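Local coordinates for protein SidF, inhibitor of growth family, member 3 (Legionella pneumophila subsp. pneumophila, PDB 4FYE) that removes phosphate from phosphoinositide lipids as a Legionella phosphatase, probably acting on the 3-phosphate of phosphatidylinositol 3,4,5-trisphosphate, at residues Q68-Q73 against K124-L129; E118-D123 against L142-K147; Y358-T363 against E375-V380; S415-N420 against N439-F444. The protein carries 1 engineered substitution. All blocks are in the same frame, centred on the assembly; numbering follows the deposited sequence.

Contact 1 of 4, residues Q68-Q73 against K124-L129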
loop_
_atom_site.group_PDB
_atom_site.type_symbol
_atom_site.label_atom_id
_atom_site.label_comp_id
_atom_site.label_asym_id
_atom_site.label_seq_id
_atom_site.Cartn_x
_atom_site.Cartn_y
_atom_site.Cartn_z
ATOM N N GLN A 68 -16.651 -14.589 3.390
ATOM C CA GLN A 68 -16.549 -15.635 4.361
ATOM C C GLN A 68 -15.753 -16.779 3.755
ATOM O O GLN A 68 -16.041 -17.173 2.652
ATOM C CB GLN A 68 -17.981 -16.018 4.708
ATOM C CG GLN A 68 -18.156 -16.380 6.153
ATOM C CD GLN A 68 -18.090 -15.208 7.129
ATOM O OE1 GLN A 68 -17.380 -15.254 8.080
ATOM N NE2 GLN A 68 -18.892 -14.239 6.934
ATOM N N PRO A 69 -14.710 -17.325 4.437
ATOM C CA PRO A 69 -13.946 -18.409 3.689
ATOM C C PRO A 69 -14.748 -19.636 3.497
ATOM O O PRO A 69 -15.479 -20.071 4.401
ATOM C CB PRO A 69 -12.825 -18.792 4.611
ATOM C CG PRO A 69 -12.781 -17.706 5.627
ATOM C CD PRO A 69 -14.113 -17.050 5.738
ATOM N N ASP A 70 -14.584 -20.235 2.336
ATOM C CA ASP A 70 -15.239 -21.485 2.059
ATOM C C ASP A 70 -14.202 -22.449 1.460
ATOM O O ASP A 70 -13.693 -22.163 0.367
ATOM C CB ASP A 70 -16.362 -21.206 1.064
ATOM C CG ASP A 70 -17.117 -22.502 0.658
ATOM O OD1 ASP A 70 -16.482 -23.590 0.603
ATOM O OD2 ASP A 70 -18.333 -22.440 0.384
ATOM N N VAL A 71 -13.876 -23.567 2.118
ATOM C CA VAL A 71 -12.717 -24.368 1.616
ATOM C C VAL A 71 -12.920 -25.076 0.273
ATOM O O VAL A 71 -12.000 -25.208 -0.535
ATOM C CB VAL A 71 -12.081 -25.339 2.627
ATOM C CG1 VAL A 71 -11.489 -24.574 3.779
ATOM C CG2 VAL A 71 -13.061 -26.349 3.137
ATOM N N ILE A 72 -14.138 -25.476 -0.000
ATOM C CA ILE A 72 -14.445 -25.896 -1.383
ATOM C C ILE A 72 -14.094 -24.881 -2.477
ATOM O O ILE A 72 -13.405 -25.231 -3.442
ATOM C CB ILE A 72 -15.882 -26.357 -1.530
ATOM C CG1 ILE A 72 -16.079 -27.507 -0.542
ATOM C CG2 ILE A 72 -16.122 -26.888 -2.971
ATOM C CD1 ILE A 72 -17.538 -27.962 -0.489
ATOM N N GLN A 73 -14.549 -23.644 -2.307
ATOM C CA GLN A 73 -14.254 -22.589 -3.253
ATOM C C GLN A 73 -12.764 -22.339 -3.362
ATOM O O GLN A 73 -12.278 -22.210 -4.466
ATOM C CB GLN A 73 -14.996 -21.289 -2.945
ATOM C CG GLN A 73 -16.497 -21.451 -2.927
ATOM C CD GLN A 73 -17.012 -21.869 -4.275
ATOM O OE1 GLN A 73 -16.709 -21.214 -5.288
ATOM N NE2 GLN A 73 -17.757 -22.983 -4.316
ATOM N N LYS A 124 -20.016 -27.831 6.645
ATOM C CA LYS A 124 -18.848 -27.701 7.475
ATOM C C LYS A 124 -17.745 -26.980 6.698
ATOM O O LYS A 124 -16.684 -26.705 7.230
ATOM C CB LYS A 124 -18.359 -29.015 8.014
ATOM C CG LYS A 124 -19.342 -29.852 8.839
ATOM C CD LYS A 124 -18.614 -31.161 9.182
ATOM C CE LYS A 124 -19.468 -32.209 9.894
ATOM N NZ LYS A 124 -20.008 -31.651 11.165
ATOM N N ALA A 125 -17.987 -26.645 5.442
ATOM C CA ALA A 125 -16.930 -26.074 4.607
ATOM C C ALA A 125 -16.724 -24.607 4.872
ATOM O O ALA A 125 -15.760 -24.044 4.426
ATOM C CB ALA A 125 -17.269 -26.276 3.137
ATOM N N LYS A 126 -17.634 -23.960 5.570
ATOM C CA LYS A 126 -17.580 -22.485 5.629
ATOM C C LYS A 126 -17.105 -22.042 6.984
ATOM O O LYS A 126 -17.456 -22.640 7.988
ATOM C CB LYS A 126 -18.929 -21.814 5.288
ATOM C CG LYS A 126 -19.533 -22.245 3.947
ATOM C CD LYS A 126 -20.730 -21.349 3.573
ATOM C CE LYS A 126 -21.949 -22.193 3.213
ATOM N NZ LYS A 126 -23.272 -21.488 3.312
ATOM N N ALA A 127 -16.302 -20.990 7.016
ATOM C CA ALA A 127 -15.843 -20.466 8.288
ATOM C C ALA A 127 -16.738 -19.312 8.643
ATOM O O ALA A 127 -17.420 -18.786 7.788
ATOM C CB ALA A 127 -14.405 -19.991 8.190
ATOM N N ASP A 128 -16.748 -18.938 9.917
ATOM C CA ASP A 128 -17.285 -17.669 10.345
ATOM C C ASP A 128 -16.135 -16.886 10.984
ATOM O O ASP A 128 -15.555 -17.299 12.019
ATOM C CB ASP A 128 -18.417 -17.851 11.320
ATOM C CG ASP A 128 -18.951 -16.480 11.870
ATOM O OD1 ASP A 128 -18.654 -15.382 11.284
ATOM O OD2 ASP A 128 -19.683 -16.500 12.900
ATOM N N LEU A 129 -15.774 -15.795 10.335
ATOM C CA LEU A 129 -14.659 -14.928 10.722
ATOM C C LEU A 129 -14.978 -14.099 11.958
ATOM O O LEU A 129 -14.041 -13.572 12.583
ATOM C CB LEU A 129 -14.374 -13.899 9.646
ATOM C CG LEU A 129 -13.576 -14.323 8.396
ATOM C CD1 LEU A 129 -13.201 -13.092 7.608
ATOM C CD2 LEU A 129 -12.337 -15.142 8.678
#

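Contact 2 of 4, residues E118-D123 against L142-K147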
loop_
_atom_site.group_PDB
_atom_site.type_symbol
_atom_site.label_atom_id
_atom_site.label_comp_id
_atom_site.label_asym_id
_atom_site.label_seq_id
_atom_site.Cartn_x
_atom_site.Cartn_y
_atom_site.Cartn_z
ATOM N N GLU A 118 -17.327 -34.797 -2.829
ATOM C CA GLU A 118 -17.931 -35.953 -2.188
ATOM C C GLU A 118 -17.488 -36.127 -0.743
ATOM O O GLU A 118 -18.146 -36.850 -0.011
ATOM C CB GLU A 118 -17.668 -37.247 -2.949
ATOM C CG GLU A 118 -18.209 -37.288 -4.380
ATOM C CD GLU A 118 -17.507 -38.339 -5.284
ATOM O OE1 GLU A 118 -16.641 -39.132 -4.789
ATOM O OE2 GLU A 118 -17.825 -38.373 -6.509
ATOM N N THR A 119 -16.419 -35.462 -0.297
ATOM C CA THR A 119 -15.871 -35.716 1.074
ATOM C C THR A 119 -16.029 -34.563 2.056
ATOM O O THR A 119 -15.954 -34.760 3.289
ATOM C CB THR A 119 -14.362 -36.053 1.062
ATOM O OG1 THR A 119 -14.171 -37.253 0.317
ATOM C CG2 THR A 119 -13.821 -36.306 2.490
ATOM N N ILE A 120 -16.196 -33.361 1.521
ATOM C CA ILE A 120 -16.373 -32.196 2.360
ATOM C C ILE A 120 -17.850 -31.803 2.320
ATOM O O ILE A 120 -18.342 -31.356 1.265
ATOM C CB ILE A 120 -15.484 -31.012 1.921
ATOM C CG1 ILE A 120 -14.018 -31.451 1.671
ATOM C CG2 ILE A 120 -15.520 -29.915 2.969
ATOM C CD1 ILE A 120 -13.396 -32.286 2.789
ATOM N N PRO A 121 -18.564 -31.981 3.459
ATOM C CA PRO A 121 -19.971 -31.486 3.484
ATOM C C PRO A 121 -19.999 -29.988 3.447
ATOM O O PRO A 121 -19.182 -29.352 4.094
ATOM C CB PRO A 121 -20.552 -32.034 4.803
ATOM C CG PRO A 121 -19.346 -32.470 5.628
ATOM C CD PRO A 121 -18.252 -32.830 4.638
ATOM N N SER A 122 -20.920 -29.456 2.651
ATOM C CA SER A 122 -21.070 -28.054 2.355
ATOM C C SER A 122 -21.127 -27.148 3.564
ATOM O O SER A 122 -20.528 -26.078 3.566
ATOM C CB SER A 122 -22.327 -27.868 1.540
ATOM O OG SER A 122 -21.949 -27.927 0.187
ATOM N N ASP A 123 -21.801 -27.612 4.594
ATOM C CA ASP A 123 -22.050 -26.792 5.746
ATOM C C ASP A 123 -20.938 -26.877 6.768
ATOM O O ASP A 123 -20.887 -26.038 7.660
ATOM C CB ASP A 123 -23.412 -27.114 6.368
ATOM C CG ASP A 123 -24.546 -26.295 5.723
ATOM O OD1 ASP A 123 -24.310 -25.115 5.329
ATOM O OD2 ASP A 123 -25.666 -26.832 5.595
ATOM N N LEU A 142 -11.964 -25.976 10.338
ATOM C CA LEU A 142 -10.517 -26.361 10.413
ATOM C C LEU A 142 -10.273 -27.800 10.031
ATOM O O LEU A 142 -9.290 -28.083 9.302
ATOM C CB LEU A 142 -9.843 -26.080 11.759
ATOM C CG LEU A 142 -9.727 -24.569 11.856
ATOM C CD1 LEU A 142 -9.615 -24.046 13.287
ATOM C CD2 LEU A 142 -8.562 -24.119 11.053
ATOM N N GLU A 143 -11.176 -28.712 10.444
ATOM C CA GLU A 143 -10.922 -30.101 10.111
ATOM C C GLU A 143 -11.069 -30.312 8.647
ATOM O O GLU A 143 -10.406 -31.148 8.109
ATOM C CB GLU A 143 -11.858 -31.087 10.786
ATOM C CG GLU A 143 -11.501 -31.333 12.228
ATOM C CD GLU A 143 -12.485 -32.254 12.945
ATOM O OE1 GLU A 143 -12.941 -33.255 12.322
ATOM O OE2 GLU A 143 -12.784 -31.961 14.136
ATOM N N GLN A 144 -11.992 -29.598 8.013
ATOM C CA GLN A 144 -12.241 -29.849 6.625
ATOM C C GLN A 144 -11.036 -29.305 5.871
ATOM O O GLN A 144 -10.439 -29.958 5.015
ATOM C CB GLN A 144 -13.545 -29.177 6.187
ATOM C CG GLN A 144 -14.793 -29.698 6.873
ATOM C CD GLN A 144 -14.891 -31.204 6.936
ATOM O OE1 GLN A 144 -14.796 -31.937 5.907
ATOM N NE2 GLN A 144 -15.055 -31.692 8.151
ATOM N N LEU A 145 -10.625 -28.130 6.294
ATOM C CA LEU A 145 -9.513 -27.510 5.726
ATOM C C LEU A 145 -8.276 -28.373 5.756
ATOM O O LEU A 145 -7.609 -28.398 4.751
ATOM C CB LEU A 145 -9.287 -26.163 6.391
ATOM C CG LEU A 145 -8.306 -25.185 5.780
ATOM C CD1 LEU A 145 -8.655 -23.728 6.046
ATOM C CD2 LEU A 145 -6.966 -25.545 6.406
ATOM N N ALA A 146 -7.954 -29.050 6.867
ATOM C CA ALA A 146 -6.745 -29.894 6.898
ATOM C C ALA A 146 -6.918 -31.083 5.908
ATOM O O ALA A 146 -5.994 -31.468 5.189
ATOM C CB ALA A 146 -6.465 -30.430 8.316
ATOM N N LYS A 147 -8.099 -31.655 5.890
ATOM C CA LYS A 147 -8.428 -32.644 4.902
ATOM C C LYS A 147 -8.072 -32.152 3.489
ATOM O O LYS A 147 -7.388 -32.792 2.739
ATOM C CB LYS A 147 -9.937 -32.913 4.966
ATOM C CG LYS A 147 -10.412 -34.290 5.468
ATOM C CD LYS A 147 -10.652 -34.355 6.963
ATOM C CE LYS A 147 -12.080 -34.815 7.295
ATOM N NZ LYS A 147 -12.451 -36.279 7.317
#

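Contact 3 of 4, residues Y358-T363 against E375-V380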
loop_
_atom_site.group_PDB
_atom_site.type_symbol
_atom_site.label_atom_id
_atom_site.label_comp_id
_atom_site.label_asym_id
_atom_site.label_seq_id
_atom_site.Cartn_x
_atom_site.Cartn_y
_atom_site.Cartn_z
ATOM N N TYR A 358 6.393 6.724 3.273
ATOM C CA TYR A 358 6.345 5.271 3.267
ATOM C C TYR A 358 6.173 4.808 4.718
ATOM O O TYR A 358 7.086 4.899 5.493
ATOM C CB TYR A 358 7.620 4.747 2.573
ATOM C CG TYR A 358 7.780 3.266 2.596
ATOM C CD1 TYR A 358 6.689 2.414 2.440
ATOM C CD2 TYR A 358 9.032 2.693 2.729
ATOM C CE1 TYR A 358 6.858 1.031 2.460
ATOM C CE2 TYR A 358 9.196 1.323 2.789
ATOM C CZ TYR A 358 8.116 0.492 2.664
ATOM O OH TYR A 358 8.311 -0.890 2.695
ATOM N N THR A 359 4.997 4.374 5.144
ATOM C CA THR A 359 4.966 3.818 6.515
ATOM C C THR A 359 5.181 2.301 6.450
ATOM O O THR A 359 4.281 1.533 6.158
ATOM C CB THR A 359 3.706 4.186 7.276
ATOM O OG1 THR A 359 2.634 3.909 6.441
ATOM C CG2 THR A 359 3.666 5.754 7.580
ATOM N N GLN A 360 6.412 1.888 6.697
ATOM C CA GLN A 360 6.745 0.469 6.633
ATOM C C GLN A 360 6.397 -0.189 7.969
ATOM O O GLN A 360 6.406 0.473 9.034
ATOM C CB GLN A 360 8.239 0.350 6.376
ATOM C CG GLN A 360 8.745 -1.020 6.048
ATOM C CD GLN A 360 10.278 -1.030 5.917
ATOM O OE1 GLN A 360 11.020 -0.550 6.816
ATOM N NE2 GLN A 360 10.761 -1.592 4.804
ATOM N N VAL A 361 6.164 -1.495 7.922
ATOM C CA VAL A 361 5.563 -2.206 9.027
ATOM C C VAL A 361 6.176 -3.641 9.290
ATOM O O VAL A 361 5.705 -4.408 10.079
ATOM C CB VAL A 361 4.048 -2.105 8.764
ATOM C CG1 VAL A 361 3.423 -3.414 8.436
ATOM C CG2 VAL A 361 3.342 -1.248 9.799
ATOM N N VAL A 362 7.262 -3.938 8.602
ATOM C CA VAL A 362 8.276 -5.009 8.829
ATOM C C VAL A 362 8.990 -4.883 10.203
ATOM O O VAL A 362 8.896 -3.887 10.851
ATOM C CB VAL A 362 9.260 -4.777 7.654
ATOM C CG1 VAL A 362 10.713 -4.627 8.067
ATOM C CG2 VAL A 362 8.963 -5.614 6.400
ATOM N N THR A 363 9.627 -5.921 10.726
ATOM C CA THR A 363 10.478 -5.699 11.887
ATOM C C THR A 363 11.974 -5.822 11.490
ATOM O O THR A 363 12.582 -6.906 11.447
ATOM C CB THR A 363 9.958 -6.256 13.274
ATOM O OG1 THR A 363 11.033 -6.534 14.229
ATOM C CG2 THR A 363 9.102 -7.346 13.173
ATOM N N GLU A 375 17.478 -5.438 5.481
ATOM C CA GLU A 375 17.724 -4.748 4.192
ATOM C C GLU A 375 16.476 -4.053 3.680
ATOM O O GLU A 375 16.546 -2.932 3.173
ATOM C CB GLU A 375 18.277 -5.701 3.136
ATOM C CG GLU A 375 19.719 -6.122 3.421
ATOM C CD GLU A 375 19.845 -7.148 4.582
ATOM O OE1 GLU A 375 19.072 -8.145 4.680
ATOM O OE2 GLU A 375 20.757 -6.958 5.406
ATOM N N GLN A 376 15.325 -4.681 3.859
ATOM C CA GLN A 376 14.057 -4.082 3.371
ATOM C C GLN A 376 13.876 -2.755 3.999
ATOM O O GLN A 376 13.255 -1.855 3.418
ATOM C CB GLN A 376 12.842 -4.930 3.707
ATOM C CG GLN A 376 12.852 -6.286 3.062
ATOM C CD GLN A 376 11.636 -7.109 3.468
ATOM O OE1 GLN A 376 11.723 -8.315 3.817
ATOM N NE2 GLN A 376 10.504 -6.468 3.438
ATOM N N PHE A 377 14.454 -2.606 5.182
ATOM C CA PHE A 377 14.429 -1.315 5.838
ATOM C C PHE A 377 15.565 -0.507 5.258
ATOM O O PHE A 377 15.364 0.561 4.693
ATOM C CB PHE A 377 14.524 -1.435 7.371
ATOM C CG PHE A 377 14.965 -0.166 8.044
ATOM C CD1 PHE A 377 14.130 0.932 8.086
ATOM C CD2 PHE A 377 16.227 -0.062 8.591
ATOM C CE1 PHE A 377 14.518 2.109 8.701
ATOM C CE2 PHE A 377 16.648 1.131 9.192
ATOM C CZ PHE A 377 15.785 2.225 9.256
ATOM N N GLU A 378 16.757 -1.054 5.377
ATOM C CA GLU A 378 17.961 -0.286 5.094
ATOM C C GLU A 378 18.129 0.190 3.640
ATOM O O GLU A 378 18.433 1.362 3.427
ATOM C CB GLU A 378 19.195 -0.996 5.601
ATOM C CG GLU A 378 19.760 -0.278 6.799
ATOM C CD GLU A 378 20.858 -1.061 7.502
ATOM O OE1 GLU A 378 21.906 -1.383 6.868
ATOM O OE2 GLU A 378 20.681 -1.330 8.715
ATOM N N TYR A 379 17.859 -0.670 2.658
ATOM C CA TYR A 379 18.051 -0.305 1.258
ATOM C C TYR A 379 17.034 0.704 0.762
ATOM O O TYR A 379 17.329 1.530 -0.115
ATOM C CB TYR A 379 17.965 -1.534 0.390
ATOM C CG TYR A 379 19.128 -2.484 0.523
ATOM C CD1 TYR A 379 20.002 -2.405 1.608
ATOM C CD2 TYR A 379 19.368 -3.456 -0.435
ATOM C CE1 TYR A 379 21.089 -3.253 1.732
ATOM C CE2 TYR A 379 20.409 -4.343 -0.269
ATOM C CZ TYR A 379 21.255 -4.211 0.804
ATOM O OH TYR A 379 22.296 -5.014 0.929
ATOM N N VAL A 380 15.825 0.617 1.297
ATOM C CA VAL A 380 14.741 1.399 0.755
ATOM C C VAL A 380 14.917 2.770 1.352
ATOM O O VAL A 380 14.926 3.782 0.626
ATOM C CB VAL A 380 13.358 0.763 1.068
ATOM C CG1 VAL A 380 12.252 1.783 0.898
ATOM C CG2 VAL A 380 13.083 -0.474 0.211
#

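Contact 4 of 4, residues S415-N420 against N439-F444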
loop_
_atom_site.group_PDB
_atom_site.type_symbol
_atom_site.label_atom_id
_atom_site.label_comp_id
_atom_site.label_asym_id
_atom_site.label_seq_id
_atom_site.Cartn_x
_atom_site.Cartn_y
_atom_site.Cartn_z
ATOM N N SER A 415 9.068 5.853 7.692
ATOM C CA SER A 415 9.070 5.316 9.080
ATOM C C SER A 415 9.060 3.802 9.098
ATOM O O SER A 415 8.652 3.182 8.154
ATOM C CB SER A 415 7.896 5.847 9.909
ATOM O OG SER A 415 6.638 5.524 9.336
ATOM N N SER A 416 9.487 3.176 10.177
ATOM C CA SER A 416 9.466 1.744 10.163
ATOM C C SER A 416 9.200 1.248 11.550
ATOM O O SER A 416 10.104 1.215 12.382
ATOM C CB SER A 416 10.781 1.251 9.653
ATOM O OG SER A 416 10.739 -0.151 9.583
ATOM N N TRP A 417 7.949 0.887 11.833
ATOM C CA TRP A 417 7.642 0.424 13.180
ATOM C C TRP A 417 6.903 -0.846 13.039
ATOM O O TRP A 417 5.796 -0.866 12.446
ATOM C CB TRP A 417 6.712 1.376 13.882
ATOM C CG TRP A 417 7.288 2.650 14.418
ATOM C CD1 TRP A 417 8.149 2.803 15.521
ATOM C CD2 TRP A 417 6.978 4.004 13.978
ATOM N NE1 TRP A 417 8.420 4.134 15.733
ATOM C CE2 TRP A 417 7.737 4.907 14.858
ATOM C CE3 TRP A 417 6.190 4.536 12.994
ATOM C CZ2 TRP A 417 7.697 6.276 14.714
ATOM C CZ3 TRP A 417 6.143 5.923 12.848
ATOM C CH2 TRP A 417 6.891 6.773 13.673
ATOM N N GLY A 418 7.455 -1.890 13.670
ATOM C CA GLY A 418 7.030 -3.265 13.439
ATOM C C GLY A 418 5.661 -3.596 13.996
ATOM O O GLY A 418 5.141 -2.885 14.900
ATOM N N VAL A 419 5.093 -4.714 13.524
ATOM C CA VAL A 419 3.794 -5.081 13.977
ATOM C C VAL A 419 3.701 -6.578 14.418
ATOM O O VAL A 419 2.737 -7.011 15.063
ATOM C CB VAL A 419 2.914 -4.620 12.780
ATOM C CG1 VAL A 419 2.501 -5.702 11.906
ATOM C CG2 VAL A 419 1.970 -3.461 13.056
ATOM N N ASN A 420 4.689 -7.393 14.058
ATOM C CA ASN A 420 4.579 -8.826 14.358
ATOM C C ASN A 420 5.080 -9.082 15.796
ATOM O O ASN A 420 5.219 -8.179 16.600
ATOM C CB ASN A 420 5.351 -9.661 13.346
ATOM C CG ASN A 420 6.855 -9.449 13.491
ATOM O OD1 ASN A 420 7.665 -9.926 12.677
ATOM N ND2 ASN A 420 7.239 -8.730 14.529
ATOM N N ASN A 439 16.941 5.711 15.108
ATOM C CA ASN A 439 17.318 6.981 14.459
ATOM C C ASN A 439 16.306 7.496 13.394
ATOM O O ASN A 439 15.917 8.703 13.401
ATOM C CB ASN A 439 18.731 6.881 13.842
ATOM C CG ASN A 439 19.855 7.011 14.903
ATOM O OD1 ASN A 439 19.621 7.403 16.059
ATOM N ND2 ASN A 439 21.081 6.677 14.505
ATOM N N GLN A 440 15.886 6.599 12.487
ATOM C CA GLN A 440 15.121 7.033 11.318
ATOM C C GLN A 440 13.752 7.428 11.794
ATOM O O GLN A 440 13.165 8.378 11.298
ATOM C CB GLN A 440 15.084 5.950 10.258
ATOM C CG GLN A 440 14.258 6.264 9.004
ATOM C CD GLN A 440 14.463 7.667 8.448
ATOM O OE1 GLN A 440 15.565 8.247 8.492
ATOM N NE2 GLN A 440 13.392 8.232 7.964
ATOM N N ASN A 441 13.295 6.777 12.851
ATOM C CA ASN A 441 11.949 7.010 13.345
ATOM C C ASN A 441 11.825 8.342 14.083
ATOM O O ASN A 441 10.882 9.143 13.829
ATOM C CB ASN A 441 11.465 5.807 14.173
ATOM C CG ASN A 441 11.041 4.635 13.294
ATOM O OD1 ASN A 441 10.777 4.799 12.101
ATOM N ND2 ASN A 441 10.987 3.439 13.879
ATOM N N ALA A 442 12.808 8.624 14.922
ATOM C CA ALA A 442 12.952 9.989 15.451
ATOM C C ALA A 442 13.170 11.114 14.355
ATOM O O ALA A 442 12.495 12.158 14.368
ATOM C CB ALA A 442 14.013 10.047 16.553
ATOM N N ARG A 443 14.081 10.923 13.408
ATOM C CA ARG A 443 14.131 11.812 12.253
ATOM C C ARG A 443 12.721 12.033 11.647
ATOM O O ARG A 443 12.237 13.189 11.556
ATOM C CB ARG A 443 15.050 11.198 11.218
ATOM C CG ARG A 443 15.184 11.974 9.901
ATOM C CD ARG A 443 16.551 11.665 9.307
ATOM N NE ARG A 443 16.722 12.296 8.021
ATOM C CZ ARG A 443 16.368 11.756 6.861
ATOM N NH1 ARG A 443 15.857 10.537 6.828
ATOM N NH2 ARG A 443 16.587 12.437 5.729
ATOM N N PHE A 444 12.067 10.927 11.258
ATOM C CA PHE A 444 10.713 10.960 10.672
ATOM C C PHE A 444 9.748 11.745 11.564
ATOM O O PHE A 444 9.029 12.626 11.103
ATOM C CB PHE A 444 10.231 9.520 10.460
ATOM C CG PHE A 444 8.809 9.405 9.966
ATOM C CD1 PHE A 444 8.522 9.461 8.615
ATOM C CD2 PHE A 444 7.763 9.223 10.871
ATOM C CE1 PHE A 444 7.215 9.337 8.163
ATOM C CE2 PHE A 444 6.473 9.084 10.437
ATOM C CZ PHE A 444 6.190 9.147 9.072
#

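Contact 1 of 4, residues Q68-Q73 against K124-L129
Asp70 and Lys126 face each other as a non-hydrogen-bonded antiparallel pair, their CA atoms 4.4 Å apart, in a single beta bridge formed just where segment 68-73 turns into helix 71-92. The bonds that close it come from the residues on either side: Ala127 N gives its hydrogen to Pro69 O at 2.9 Å, and Val71 N gives its own to Ala125 O at 3.0 Å. Proline suits position 69, because the pairing uses its carbonyl and asks nothing of its nitrogen. Beyond the bridge, Gln68 continues the pairing with its side chain. CG lies beside the carbonyl oxygen of Ala127, and a bend at chi2 (72°) turns the amide so that OE1 meets Leu129 N, 2.8 Å away and almost straight at 173°. The neighbouring carboxylate of Asp128 turns to other donors, Phe130 N and Arg63. The Pro69 ring lies over the small Ala127 methyl, CG to CB 3.8 Å, and its CD meets Leu129 CG at the same distance; Phe733 of helix 733-741 also touches both Pro69 and Leu129. At the other end the Ala125 methyl is 4.0 Å from Ile72 CD1. On the exposed side, Lys126 lends only aliphatic carbon to Asp70, CG to OD2, and its amine leads away from the carboxylate. Asp70 suits its place as a short acceptor, since OD1 takes a weak bond from Gln73 N at 3.5 Å. This is an N-capped helix start, with an isolated antiparallel bridge tying the cap residue to the loop before helix 136-163.

Contact 2 of 4, residues E118-D123 against L142-K147
Ile120 and Gln144 are the centre of a helix-loop-helix packing, in which the chain leaving helix 98-119 rests on helix 136-163, the next helix in sequence. The contact is small, burying 187 Å² in all, and it is made by van der Waals touch.

Carbon packing comes first. Ile120 is the first residue to drop out of helical geometry, and its beta-branched side chain fits the extended backbone there. Its CG2 lies on the Gln144 stem, 3.8 Å from CB, and the two side chains run past each other in opposite directions. Ala125, in the loop that follows, also packs against Ile120.

The second kind is polar oxygen against carbon. Gln144 bends at chi2 (-46°), which folds its amide back over the isoleucine and sets OE1 3.6 Å from Ile120 CG2. The same oxygen lies 3.8 Å from Pro121 CD, the two side chains crossing at about a right angle. Having no N-H, Pro121 offers this oxygen only carbon. Thr119, at the exposed margin, directs its hydroxyl into its own helix, where OG1 bonds to Ser115 O.

Last is the aliphatic part of a charged residue. Lys147 lies three residues beyond Gln144, so both side chains arise from the same flank of the helix. The delta methyl of Ile120 reaches both: CD1 is 3.4 Å from Gln144 OE1 and 4.1 Å from Lys147 CB.

Contact 3 of 4, residues Y358-T363 against E375-V380
Gln360 makes the tight part of this contact, reaching from its strand to the backbone of helix 373-387. With CG anti to the backbone N (chi1 -170°) and the chain extended beyond it, the amide spans a wide gap: the axes of strand 358-360 and helix 375-380 stay 11.1 Å apart. NE2 donates to Gln376 O at 2.9 Å, approaching from above the carbonyl plane, and has a weak second bond to Tyr358 OH. OE1 accepts from Ser416 OG and also lies at the edge of the Phe377 ring, 3.7 Å from CD1. Both ends of a buried amide are thus satisfied, which is why a long glutamine suits this place. Beside it, Val380 CG1 rests 3.6 Å from Tyr358 CE2, while Gln360 CB lies over one face of the tyrosine ring, toward its rim.

The looser part lies past the strand's end. There Val362 packs on Gln376, about 5 Å from a bound phosphate that probably came from the crystallisation liquor but may mark an anion pocket. Glu375 and Glu378 lie on the more exposed helix flank. The strand runs between strands 402-416 and 641-645, with helical segment 375-380 nearly antiparallel to segment 358-360 and helix 284-311 packed against Tyr379.

Contact 4 of 4, residues S415-N420 against N439-F444
Asn441 reaches out from helix 438-458 to the end of strand 402-416 and meets Ser416 and Trp417 together. Its CB starts 3.8 Å from Trp417 CZ2. With CG anti to its carbonyl carbon (chi1 -77°), the amide slides over one face of the indole; CG stands 3.6 Å above that plane, near the rim, and the two flat groups are only 26° from parallel. At the tip, OD1 accepts from Ser416 N at 2.8 Å, on a lone pair in the carbonyl plane. ND2 gives back to Ser416 O at 2.8 Å, nearly straight, but arrives above that carbonyl's plane. ND2 also lies over the indole near NE1; both are donors, so that approach is stacking. Two bonds and a ring together fix the amide's rotation.

One turn on, Phe444 offers its face to Ser415, whose CB sits 3.5 Å from the ring centroid in a CH-pi contact, almost on the ring normal; the short serine side chain lets the strand come close to the ring. Trp417 CH2 meets Phe444 CD2 at 3.8 Å, the rings inclined obliquely, and Met631 touches both aromatics. A helix asparagine here pairs with both backbone polar groups of one residue, as an adjoining strand might, in the packing of helix on strand typical of a mixed alpha-beta core.

Contacts 3 and 4 belong to the buried core, while contacts 1 and 2 lie in a more peripheral helical region, their centres 27 and 34 Å from the centre of the chain. The first two touch each other around residues 120-125, the loop that joins helix 98-119 to helix 136-163. Contacts 3 and 4 meet through neighbouring strands of one sheet, 353-360 and 402-416, each buttressed by its own helix. Chemistry follows place. In the core, side-chain amides span strand and helix, each with an aromatic ring alongside. Contact 1 instead relies largely on backbone pairing between loops, and contact 2 on plain van der Waals packing at a partly exposed margin.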